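Local coordinates for protein RNA polymerase sigma factor SIGMA-28 (FliA) (Aquifex aeolicus, PDB 1RP3) that probably directs RNA polymerase to flagellar gene promoters as a sigma factor and is held inactive here by the anti-sigma factor FlgM, at residues A[83-88]-A[146-151]. Numbering follows the deposited sequence.
Sequences YLRSLD and SLEEVF
A salt-bridge network of R85, E148 and E149 joins the C-terminal part of helix 66-85 to the second half of helix 129-158. The backbones stay apart, with the CA atoms of R85 and S146 9.3 Å from each other, and of segment 83-88 only R85 crosses the gap. Its CG lies anti to the backbone N (chi1 -177°), and a bend at chi3 turns the guanidinium onto the facing helix. The main grip is on one oxygen of E148. R85 NH2 donates to E148 OE1 at 2.6 Å, in the guanidinium plane and fairly straight at 157°. R85 NH1 reaches the same OE1 at 3.0 Å, but this second bond is weak and bent. OE1 therefore sits at the NH1-NH2 edge, and the carboxylate is nearly coplanar with the guanidinium (planes 30° apart). E149 comes from another direction. Its CG lies over one guanidinium face, 3.4 Å from R85 NH2. Its OE2 is 3.4 Å from R85 NE and well out of the plane, so this pair is held by charge alone. R85 NH2 also donates to the carbonyl O of L145, one turn before E149, which helps fix the rotation of the group. E148 OE2 pairs with R152, so E148 bridges two arginines and its charge probably eases the closeness of R85 NH1 and R152 NH2. E148 also packs on F87 of the FlgM chain. The contact is an interhelical salt bridge between sigma region 2 and region 3, within the FlgM-bound inactive form of an all-helical sigma-70 family factor.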
loop_
_atom_site.group_PDB
_atom_site.type_symbol
_atom_site.label_atom_id
_atom_site.label_comp_id
_atom_site.label_asym_id
_atom_site.label_seq_id
_atom_site.Cartn_x
_atom_site.Cartn_y
_atom_site.Cartn_z
ATOM N N TYR A 83 2.192 10.013 6.647
ATOM C CA TYR A 83 1.197 10.092 7.697
ATOM C C TYR A 83 1.117 8.785 8.493
ATOM O O TYR A 83 1.052 8.812 9.719
ATOM C CB TYR A 83 -0.176 10.462 7.123
ATOM C CG TYR A 83 -1.336 10.053 8.005
ATOM C CD1 TYR A 83 -1.578 10.701 9.214
ATOM C CD2 TYR A 83 -2.180 9.007 7.638
ATOM C CE1 TYR A 83 -2.633 10.324 10.037
ATOM C CE2 TYR A 83 -3.232 8.625 8.452
ATOM C CZ TYR A 83 -3.455 9.285 9.653
ATOM O OH TYR A 83 -4.490 8.889 10.478
ATOM N N LEU A 84 1.112 7.652 7.802
ATOM C CA LEU A 84 1.027 6.375 8.493
ATOM C C LEU A 84 2.235 6.133 9.393
ATOM O O LEU A 84 2.109 5.553 10.467
ATOM C CB LEU A 84 0.847 5.234 7.492
ATOM C CG LEU A 84 -0.500 5.228 6.768
ATOM C CD1 LEU A 84 -0.453 4.284 5.581
ATOM C CD2 LEU A 84 -1.598 4.841 7.743
ATOM N N ARG A 85 3.396 6.625 8.975
ATOM C CA ARG A 85 4.618 6.466 9.751
ATOM C C ARG A 85 4.622 7.353 10.999
ATOM O O ARG A 85 5.334 7.077 11.961
ATOM C CB ARG A 85 5.834 6.765 8.876
ATOM C CG ARG A 85 7.175 6.556 9.555
ATOM C CD ARG A 85 8.309 6.614 8.549
ATOM N NE ARG A 85 8.396 5.400 7.743
ATOM C CZ ARG A 85 8.178 5.351 6.426
ATOM N NH1 ARG A 85 7.850 6.453 5.761
ATOM N NH2 ARG A 85 8.319 4.204 5.766
ATOM N N SER A 86 3.803 8.398 11.006
ATOM C CA SER A 86 3.747 9.287 12.164
ATOM C C SER A 86 2.898 8.648 13.251
ATOM O O SER A 86 2.796 9.177 14.360
ATOM C CB SER A 86 3.196 10.669 11.788
ATOM O OG SER A 86 1.796 10.636 11.591
ATOM N N LEU A 87 2.281 7.516 12.911
ATOM C CA LEU A 87 1.439 6.767 13.841
ATOM C C LEU A 87 2.256 5.815 14.709
ATOM O O LEU A 87 3.489 5.819 14.662
ATOM C CB LEU A 87 0.337 6.014 13.093
ATOM C CG LEU A 87 -0.983 6.733 12.785
ATOM C CD1 LEU A 87 -0.800 8.226 12.696
ATOM C CD2 LEU A 87 -1.545 6.185 11.499
ATOM N N ASP A 88 1.565 4.982 15.477
ATOM C CA ASP A 88 2.214 4.060 16.405
ATOM C C ASP A 88 2.539 2.675 15.868
ATOM O O ASP A 88 2.609 1.723 16.639
ATOM C CB ASP A 88 1.335 3.904 17.644
ATOM C CG ASP A 88 0.046 3.139 17.353
ATOM O OD1 ASP A 88 -0.500 3.261 16.235
ATOM O OD2 ASP A 88 -0.416 2.388 18.240
ATOM N N SER A 146 8.803 -0.284 7.183
ATOM C CA SER A 146 10.250 -0.462 7.141
ATOM C C SER A 146 10.731 -0.753 5.721
ATOM O O SER A 146 11.738 -0.213 5.286
ATOM C CB SER A 146 10.681 -1.585 8.085
ATOM O OG SER A 146 10.470 -1.188 9.422
ATOM N N LEU A 147 10.006 -1.595 4.998
ATOM C CA LEU A 147 10.399 -1.899 3.635
ATOM C C LEU A 147 10.197 -0.687 2.723
ATOM O O LEU A 147 10.943 -0.502 1.769
ATOM C CB LEU A 147 9.629 -3.101 3.102
ATOM C CG LEU A 147 10.065 -3.561 1.715
ATOM C CD1 LEU A 147 11.589 -3.736 1.684
ATOM C CD2 LEU A 147 9.354 -4.863 1.350
ATOM N N GLU A 148 9.200 0.140 3.032
ATOM C CA GLU A 148 8.909 1.339 2.248
ATOM C C GLU A 148 10.071 2.331 2.372
ATOM O O GLU A 148 10.424 2.993 1.404
ATOM C CB GLU A 148 7.592 1.990 2.715
ATOM C CG GLU A 148 7.054 3.096 1.786
ATOM C CD GLU A 148 7.604 4.488 2.100
ATOM O OE1 GLU A 148 7.993 4.751 3.257
ATOM O OE2 GLU A 148 7.622 5.339 1.191
ATOM N N GLU A 149 10.660 2.417 3.567
ATOM C CA GLU A 149 11.795 3.304 3.810
ATOM C C GLU A 149 12.925 3.001 2.830
ATOM O O GLU A 149 13.583 3.913 2.336
ATOM C CB GLU A 149 12.315 3.140 5.236
ATOM C CG GLU A 149 11.634 4.029 6.255
ATOM C CD GLU A 149 12.165 3.818 7.661
ATOM O OE1 GLU A 149 13.241 3.194 7.805
ATOM O OE2 GLU A 149 11.506 4.270 8.623
ATOM N N VAL A 150 13.123 1.716 2.547
ATOM C CA VAL A 150 14.157 1.277 1.626
ATOM C C VAL A 150 13.819 1.712 0.207
ATOM O O VAL A 150 14.628 2.362 -0.469
ATOM C CB VAL A 150 14.349 -0.254 1.695
ATOM C CG1 VAL A 150 15.368 -0.716 0.658
ATOM C CG2 VAL A 150 14.784 -0.661 3.107
ATOM N N PHE A 151 12.607 1.389 -0.227
ATOM C CA PHE A 151 12.154 1.770 -1.555
ATOM C C PHE A 151 12.138 3.275 -1.758
ATOM O O PHE A 151 12.298 3.746 -2.880
ATOM C CB PHE A 151 10.771 1.196 -1.840
ATOM C CG PHE A 151 10.795 -0.198 -2.344
ATOM C CD1 PHE A 151 10.932 -0.450 -3.702
ATOM C CD2 PHE A 151 10.702 -1.266 -1.467
ATOM C CE1 PHE A 151 10.957 -1.750 -4.178
ATOM C CE2 PHE A 151 10.726 -2.566 -1.934
ATOM C CZ PHE A 151 10.861 -2.810 -3.292
#